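Cyanuric acid amidohydrolase (PDB 4NQ3) hydrolyses cyanuric acid, opening its s-triazine ring to give carboxybiuret, which spontaneously loses carbon dioxide to form biuret, in the breakdown of herbicides such as atrazine. Local coordinates at residues N44-N48 with T180-M184; S187-A192 with A223-S227; G80-G84 with R311-A315. All blocks are in the same frame, centred on the assembly; numbering follows the deposited sequence.

Contact 1: residues N44-N48 with T180-M184; sequences NGCVN and TLKSM. With BR8 (barbituric acid), chain C.
Met184, a selenomethionine in this crystal, reaches out from helix 180-199 and lays its end against the backbone joining Cys46 to Val47. CB points at the loop but stays short of it. With CG anti to the carbonyl carbon (chi1 -64°), the next atoms run on in an extended line toward the loop. SE arrives over the Cys46 carbonyl group, 3.5 Å from Cys46 C, and the chain then bends at chi3. This turn carries CE along the loop, where it lies 3.5 Å from Cys46 CB and 3.3 Å from Val47 CG2. The exact place of CE is doubtful, because the model sets it too near Leu181 CD1. The contact joins what are probably the first and second of the monomer's three repeating units: the loop between strand 34-41 and helix 51-67 in one, and residues of helix 180-199 in the other. The loop's Gly45 O comes within 3.3 Å of C2 of the barbituric acid. Val47 offers its CG2 branch to Thr180 as well, crossing that side chain at about a right angle with CG2 3.6 Å from Thr180 OG1; the hydroxyl itself bonds to Leu302 O of the second subunit. Inside the loop, Asn44 makes an Asx turn: its OD1 accepts from Cys46 N at 2.8 Å, the donor standing above the carbonyl plane. Asn44 ND2 gives a nearly straight bond (173°) to Asn48 OD1 at 3.0 Å, which fixes the amide's rotation and ties the two ends of residues 44-48 together.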
loop_
_atom_site.group_PDB
_atom_site.type_symbol
_atom_site.label_atom_id
_atom_site.label_comp_id
_atom_site.label_asym_id
_atom_site.label_seq_id
_atom_site.Cartn_x
_atom_site.Cartn_y
_atom_site.Cartn_z
ATOM N N ASN A 44 -1.056 -9.717 -4.385
ATOM C CA ASN A 44 -0.032 -9.187 -3.484
ATOM C C ASN A 44 0.736 -10.275 -2.769
ATOM O O ASN A 44 1.694 -9.987 -2.039
ATOM C CB ASN A 44 -0.630 -8.198 -2.470
ATOM C CG ASN A 44 -1.671 -8.812 -1.562
ATOM O OD1 ASN A 44 -1.783 -10.029 -1.435
ATOM N ND2 ASN A 44 -2.437 -7.953 -0.901
ATOM N N GLY A 45 0.324 -11.521 -2.992
ATOM C CA GLY A 45 0.976 -12.670 -2.401
ATOM C C GLY A 45 0.751 -12.821 -0.904
ATOM O O GLY A 45 1.429 -13.607 -0.260
ATOM N N CYS A 46 -0.194 -12.091 -0.329
ATOM C CA CYS A 46 -0.389 -12.201 1.108
ATOM C C CYS A 46 -1.775 -12.743 1.440
ATOM O O CYS A 46 -2.221 -13.726 0.820
ATOM C CB CYS A 46 -0.131 -10.856 1.781
ATOM S SG CYS A 46 1.599 -10.279 1.467
ATOM N N VAL A 47 -2.469 -12.164 2.411
ATOM C CA VAL A 47 -3.697 -12.825 2.824
ATOM C C VAL A 47 -4.804 -12.619 1.805
ATOM O O VAL A 47 -5.372 -13.589 1.301
ATOM C CB VAL A 47 -4.190 -12.360 4.186
ATOM C CG1 VAL A 47 -5.534 -13.012 4.462
ATOM C CG2 VAL A 47 -3.192 -12.729 5.269
ATOM N N ASN A 48 -5.125 -11.357 1.526
ATOM C CA ASN A 48 -6.188 -10.983 0.587
ATOM C C ASN A 48 -5.689 -10.894 -0.840
ATOM O O ASN A 48 -5.726 -9.841 -1.468
ATOM C CB ASN A 48 -6.788 -9.653 1.000
ATOM C CG ASN A 48 -5.750 -8.526 1.029
ATOM O OD1 ASN A 48 -4.536 -8.764 1.125
ATOM N ND2 ASN A 48 -6.230 -7.298 1.012
ATOM N N THR A 180 -3.397 -12.771 10.872
ATOM C CA THR A 180 -3.598 -13.562 9.669
ATOM C C THR A 180 -2.300 -13.598 8.853
ATOM O O THR A 180 -1.951 -14.626 8.301
ATOM C CB THR A 180 -4.794 -13.035 8.814
ATOM O OG1 THR A 180 -4.561 -11.689 8.392
ATOM C CG2 THR A 180 -6.098 -13.089 9.610
ATOM N N LEU A 181 -1.554 -12.509 8.811
ATOM C CA LEU A 181 -0.317 -12.524 8.039
ATOM C C LEU A 181 0.691 -13.428 8.745
ATOM O O LEU A 181 1.488 -14.100 8.097
ATOM C CB LEU A 181 0.241 -11.102 7.850
ATOM C CG LEU A 181 1.636 -10.894 7.243
ATOM C CD1 LEU A 181 1.712 -11.518 5.908
ATOM C CD2 LEU A 181 1.988 -9.439 7.094
ATOM N N LYS A 182 0.648 -13.461 10.078
ATOM C CA LYS A 182 1.525 -14.349 10.833
ATOM C C LYS A 182 1.168 -15.817 10.544
ATOM O O LYS A 182 2.044 -16.679 10.432
ATOM C CB LYS A 182 1.446 -14.017 12.319
ATOM C CG LYS A 182 2.171 -14.969 13.252
ATOM C CD LYS A 182 3.689 -14.844 13.182
ATOM C CE LYS A 182 4.363 -15.537 14.385
ATOM N NZ LYS A 182 5.870 -15.578 14.303
ATOM N N SER A 183 -0.124 -16.096 10.389
ATOM C CA SER A 183 -0.542 -17.469 10.140
ATOM C C SER A 183 0.096 -18.023 8.856
ATOM O O SER A 183 0.340 -19.237 8.753
ATOM C CB SER A 183 -2.066 -17.583 10.058
ATOM O OG SER A 183 -2.559 -17.071 8.841
HETATM N N MSE A 184 0.386 -17.146 7.893
HETATM C CA MSE A 184 1.025 -17.588 6.647
HETATM C C MSE A 184 2.445 -18.051 6.936
HETATM O O MSE A 184 2.924 -19.043 6.361
HETATM C CB MSE A 184 1.044 -16.479 5.598
HETATM C CG MSE A 184 -0.313 -16.045 5.146
HETATM SE SE MSE A 184 -0.149 -14.955 3.547
HETATM C CE MSE A 184 -0.106 -13.193 4.324
HETATM N N1 BR8 C . 1.973 -17.003 -0.770
HETATM C C2 BR8 C . 1.968 -16.396 -1.977
HETATM O O2 BR8 C . 0.901 -16.252 -2.542
HETATM N N3 BR8 C . 3.132 -15.948 -2.534
HETATM C C4 BR8 C . 4.381 -16.096 -1.877
HETATM O O4 BR8 C . 5.404 -15.674 -2.406
HETATM C C5 BR8 C . 4.529 -16.802 -0.528
HETATM C C6 BR8 C . 3.145 -17.222 -0.051
HETATM O O8 BR8 C . 3.036 -17.776 1.019
#

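Contact 2: residues S187-A192 with A223-S227; sequences SRGASA and ASCSS. With BR8 (barbituric acid), chain C.
Ser187 begins the contact lightly, its CB 4.2 Å from Ser227 OG; its own hydroxyl turns to Gln127 and Pro158 O. Arg188 does most of the work. Its CB rests 3.9 Å from Cys225 CB, and CG and CD then pass along the strand, with CD 3.3 Å from Cys225 O. A bend at chi3 (-61°) turns the guanidinium from this path toward the ligand, so that NH1 meets O8 of the barbituric acid edge-on, in the guanidinium plane, at 3.0 Å. Glu337 pairs with NE through a salt bridge and would steady the group's orientation. The strand supplies a second grip on the same oxygen: Ser227 N gives O8 a bond of 2.6 Å, nearly straight at 167°, while Ser227 O accepts from the ligand's N1 at 2.8 Å. O8 is thus held by two donors, one from the helix and one from the strand. One turn further along, Ser191 sets its CB 3.8 Å from Cys225 SG; its hydroxyl and its backbone N reach Ser187 O from opposite faces of that carbonyl's plane. Ala192 closes the row, its methyl against that of Ala223 and beside Cys225 SG, which packs near both Arg188 O and Ala192 N. Ser226, the nucleophile, directs its CB away from the helix, and its OG bonds to Lys156 NZ. The 187-192 part of helix 180-199 runs roughly antiparallel (148°) to strand 223-227, itself parallel to strand 150-157, an arrangement typical of a beta-alpha-beta crossover; here the two strands carry the Lys156 and Ser226 of a Ser-Lys dyad.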
loop_
_atom_site.group_PDB
_atom_site.type_symbol
_atom_site.label_atom_id
_atom_site.label_comp_id
_atom_site.label_asym_id
_atom_site.label_seq_id
_atom_site.Cartn_x
_atom_site.Cartn_y
_atom_site.Cartn_z
ATOM N N SER A 187 2.213 -21.383 8.841
ATOM C CA SER A 187 1.833 -22.464 7.959
ATOM C C SER A 187 3.004 -22.857 7.044
ATOM O O SER A 187 3.251 -24.055 6.836
ATOM C CB SER A 187 0.601 -22.100 7.144
ATOM O OG SER A 187 0.285 -23.198 6.305
ATOM N N ARG A 188 3.716 -21.866 6.497
ATOM C CA ARG A 188 4.882 -22.173 5.677
ATOM C C ARG A 188 5.917 -22.906 6.525
ATOM O O ARG A 188 6.504 -23.902 6.090
ATOM C CB ARG A 188 5.512 -20.904 5.071
ATOM C CG ARG A 188 4.754 -20.224 3.936
ATOM C CD ARG A 188 5.550 -19.054 3.348
ATOM N NE ARG A 188 5.787 -18.048 4.371
ATOM C CZ ARG A 188 5.146 -16.881 4.441
ATOM N NH1 ARG A 188 4.243 -16.564 3.523
ATOM N NH2 ARG A 188 5.415 -16.022 5.419
ATOM N N GLY A 189 6.113 -22.421 7.748
ATOM C CA GLY A 189 7.112 -22.963 8.646
ATOM C C GLY A 189 6.839 -24.399 9.035
ATOM O O GLY A 189 7.744 -25.238 8.967
ATOM N N ALA A 190 5.608 -24.683 9.464
ATOM C CA ALA A 190 5.236 -26.048 9.829
ATOM C C ALA A 190 5.381 -26.987 8.638
ATOM O O ALA A 190 5.918 -28.074 8.760
ATOM C CB ALA A 190 3.846 -26.100 10.370
ATOM N N SER A 191 4.914 -26.556 7.480
ATOM C CA SER A 191 5.092 -27.341 6.269
ATOM C C SER A 191 6.561 -27.600 5.961
ATOM O O SER A 191 6.937 -28.704 5.578
ATOM C CB SER A 191 4.445 -26.630 5.086
ATOM O OG SER A 191 3.051 -26.549 5.296
ATOM N N ALA A 192 7.400 -26.587 6.129
ATOM C CA ALA A 192 8.816 -26.749 5.853
ATOM C C ALA A 192 9.435 -27.801 6.791
ATOM O O ALA A 192 10.208 -28.656 6.359
ATOM C CB ALA A 192 9.527 -25.415 5.988
ATOM N N ALA A 223 12.971 -27.373 1.125
ATOM C CA ALA A 223 11.596 -26.933 1.320
ATOM C C ALA A 223 11.301 -25.632 0.581
ATOM O O ALA A 223 12.086 -24.684 0.629
ATOM C CB ALA A 223 11.294 -26.774 2.821
ATOM N N SER A 224 10.170 -25.596 -0.116
ATOM C CA SER A 224 9.661 -24.340 -0.639
ATOM C C SER A 224 8.151 -24.244 -0.398
ATOM O O SER A 224 7.371 -24.923 -1.036
ATOM C CB SER A 224 9.981 -24.204 -2.111
ATOM O OG SER A 224 9.329 -23.069 -2.643
ATOM N N CYS A 225 7.739 -23.410 0.546
ATOM C CA CYS A 225 6.336 -23.360 0.934
ATOM C C CYS A 225 5.657 -22.050 0.597
ATOM O O CYS A 225 6.223 -20.975 0.784
ATOM C CB CYS A 225 6.232 -23.634 2.412
ATOM S SG CYS A 225 7.047 -25.189 2.747
ATOM N N SER A 226 4.436 -22.160 0.096
ATOM C CA SER A 226 3.656 -21.022 -0.358
ATOM C C SER A 226 2.243 -21.147 0.214
ATOM O O SER A 226 1.563 -22.170 0.024
ATOM C CB SER A 226 3.638 -20.972 -1.886
ATOM O OG SER A 226 2.831 -19.921 -2.364
ATOM N N SER A 227 1.822 -20.124 0.951
ATOM C CA SER A 227 0.556 -20.159 1.666
ATOM C C SER A 227 -0.518 -19.447 0.826
ATOM O O SER A 227 -0.201 -18.600 0.008
ATOM C CB SER A 227 0.728 -19.522 3.048
ATOM O OG SER A 227 -0.425 -19.658 3.862
HETATM N N1 BR8 C . 1.973 -17.003 -0.770
HETATM C C2 BR8 C . 1.968 -16.396 -1.977
HETATM O O2 BR8 C . 0.901 -16.252 -2.542
HETATM N N3 BR8 C . 3.132 -15.948 -2.534
HETATM C C4 BR8 C . 4.381 -16.096 -1.877
HETATM O O4 BR8 C . 5.404 -15.674 -2.406
HETATM C C5 BR8 C . 4.529 -16.802 -0.528
HETATM C C6 BR8 C . 3.145 -17.222 -0.051
HETATM O O8 BR8 C . 3.036 -17.776 1.019
#

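Contact 3: residues G80-G84 with R311-A315; sequences GGTEG and RHARA. With BR8 (barbituric acid), chain C.
Arg314 and Gly80 converge on the barbituric acid, Gly80 O lying over one face of the guanidinium near its rim. Arg314 NH1 reaches the ligand's O4 at 2.8 Å, with a bent geometry (132°). Gly80 holds the next part of the ring through its backbone: its N donates to O2 and its O accepts from N3, each at 2.9 Å. Away from the ligand, Arg314 grips Glu83 side-on, NE to OE1 at 2.8 Å and NH2 to OE2 at 2.9 Å. Both oxygens are met on their syn sides and the two planes are only 24° apart, so the pair fixes the guanidinium's rotation. Behind it stands Arg311, whose NH1 approaches the anti side of Glu83 OE2, across the carboxylate plane from Arg314 NH2. Two arginines on one carboxylate would probably keep it ionised. Gly81 CA lies over the same guanidinium face as Gly80 O, and Lys40 NZ bonds to Gly80 O. Glu83 CB packs on the Ala315 methyl, while His312 of the third subunit packs on Glu83. The loop after strand 75-80 lies against helix 309-325, which precedes strand 331-334, a parallel neighbour of strand 281-286.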
loop_
_atom_site.group_PDB
_atom_site.type_symbol
_atom_site.label_atom_id
_atom_site.label_comp_id
_atom_site.label_asym_id
_atom_site.label_seq_id
_atom_site.Cartn_x
_atom_site.Cartn_y
_atom_site.Cartn_z
ATOM N N GLY A 80 1.254 -16.048 -5.375
ATOM C CA GLY A 80 1.015 -14.660 -5.728
ATOM C C GLY A 80 2.228 -13.798 -5.452
ATOM O O GLY A 80 3.195 -14.232 -4.810
ATOM N N GLY A 81 2.186 -12.569 -5.942
ATOM C CA GLY A 81 3.251 -11.617 -5.675
ATOM C C GLY A 81 4.284 -11.579 -6.787
ATOM O O GLY A 81 5.212 -12.398 -6.795
ATOM N N THR A 82 4.128 -10.643 -7.727
ATOM C CA THR A 82 5.096 -10.499 -8.803
ATOM C C THR A 82 5.621 -9.062 -8.817
ATOM O O THR A 82 5.362 -8.294 -9.744
ATOM C CB THR A 82 4.486 -10.860 -10.174
ATOM O OG1 THR A 82 3.520 -9.875 -10.552
ATOM C CG2 THR A 82 3.803 -12.221 -10.125
ATOM N N GLU A 83 6.407 -8.727 -7.800
ATOM C CA GLU A 83 6.881 -7.365 -7.605
ATOM C C GLU A 83 8.082 -7.105 -8.486
ATOM O O GLU A 83 8.598 -8.020 -9.134
ATOM C CB GLU A 83 7.234 -7.121 -6.135
ATOM C CG GLU A 83 6.021 -7.170 -5.187
ATOM C CD GLU A 83 5.577 -8.605 -4.826
ATOM O OE1 GLU A 83 6.234 -9.580 -5.271
ATOM O OE2 GLU A 83 4.582 -8.761 -4.075
ATOM N N GLY A 84 8.537 -5.858 -8.512
ATOM C CA GLY A 84 9.656 -5.532 -9.362
ATOM C C GLY A 84 9.301 -5.874 -10.793
ATOM O O GLY A 84 8.194 -5.596 -11.252
ATOM N N ARG A 311 6.702 -9.018 0.337
ATOM C CA ARG A 311 6.567 -8.213 -0.865
ATOM C C ARG A 311 7.922 -7.579 -1.242
ATOM O O ARG A 311 8.340 -7.641 -2.417
ATOM C CB ARG A 311 5.497 -7.147 -0.647
ATOM C CG ARG A 311 4.594 -6.897 -1.816
ATOM C CD ARG A 311 3.151 -7.076 -1.417
ATOM N NE ARG A 311 2.245 -6.202 -2.180
ATOM C CZ ARG A 311 2.208 -6.102 -3.509
ATOM N NH1 ARG A 311 3.044 -6.797 -4.274
ATOM N NH2 ARG A 311 1.331 -5.286 -4.082
ATOM N N HIS A 312 8.619 -7.015 -0.243
ATOM C CA HIS A 312 9.982 -6.506 -0.435
ATOM C C HIS A 312 10.915 -7.631 -0.874
ATOM O O HIS A 312 11.490 -7.578 -1.955
ATOM C CB HIS A 312 10.544 -5.878 0.854
ATOM C CG HIS A 312 9.998 -4.517 1.168
ATOM N ND1 HIS A 312 10.399 -3.377 0.500
ATOM C CD2 HIS A 312 9.101 -4.111 2.099
ATOM C CE1 HIS A 312 9.752 -2.333 0.987
ATOM N NE2 HIS A 312 8.961 -2.751 1.960
ATOM N N ALA A 313 11.011 -8.671 -0.044
ATOM C CA ALA A 313 11.954 -9.770 -0.264
ATOM C C ALA A 313 11.856 -10.308 -1.680
ATOM O O ALA A 313 12.883 -10.520 -2.345
ATOM C CB ALA A 313 11.723 -10.891 0.743
ATOM N N ARG A 314 10.622 -10.507 -2.146
ATOM C CA ARG A 314 10.402 -11.030 -3.488
ATOM C C ARG A 314 10.982 -10.104 -4.551
ATOM O O ARG A 314 11.813 -10.531 -5.354
ATOM C CB ARG A 314 8.916 -11.257 -3.761
ATOM C CG ARG A 314 8.343 -12.587 -3.291
ATOM C CD ARG A 314 6.945 -12.806 -3.900
ATOM N NE ARG A 314 6.019 -11.758 -3.496
ATOM C CZ ARG A 314 5.209 -11.856 -2.451
ATOM N NH1 ARG A 314 5.189 -12.984 -1.736
ATOM N NH2 ARG A 314 4.410 -10.843 -2.135
ATOM N N ALA A 315 10.540 -8.848 -4.562
ATOM C CA ALA A 315 11.070 -7.866 -5.516
ATOM C C ALA A 315 12.602 -7.850 -5.500
ATOM O O ALA A 315 13.240 -7.851 -6.548
ATOM C CB ALA A 315 10.525 -6.473 -5.221
HETATM N N1 BR8 C . 1.973 -17.003 -0.770
HETATM C C2 BR8 C . 1.968 -16.396 -1.977
HETATM O O2 BR8 C . 0.901 -16.252 -2.542
HETATM N N3 BR8 C . 3.132 -15.948 -2.534
HETATM C C4 BR8 C . 4.381 -16.096 -1.877
HETATM O O4 BR8 C . 5.404 -15.674 -2.406
HETATM C C5 BR8 C . 4.529 -16.802 -0.528
HETATM C C6 BR8 C . 3.145 -17.222 -0.051
HETATM O O8 BR8 C . 3.036 -17.776 1.019
#

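From the N terminus, the chain lays down 44-48 after strand 34-41, then 80-84 after strand 75-80, both in what is probably the first repeating unit. Contact 1 closes on helix 180-199, probably in the second unit. The same helix then opens contact 2, which strand 223-227 completes, so contacts 1 and 2 follow in series and touch where Met184 meets Ser227. Contact 3 closes last, at helix 309-325, probably in the third unit; its long loop crosses that of contact 1 and encloses contact 2. Asn44 O lies beside Arg314 where contacts 1 and 3 meet. All three reach the same barbituric acid: contacts 1 and 3 tie different units, contact 2 joins helix and strand within one.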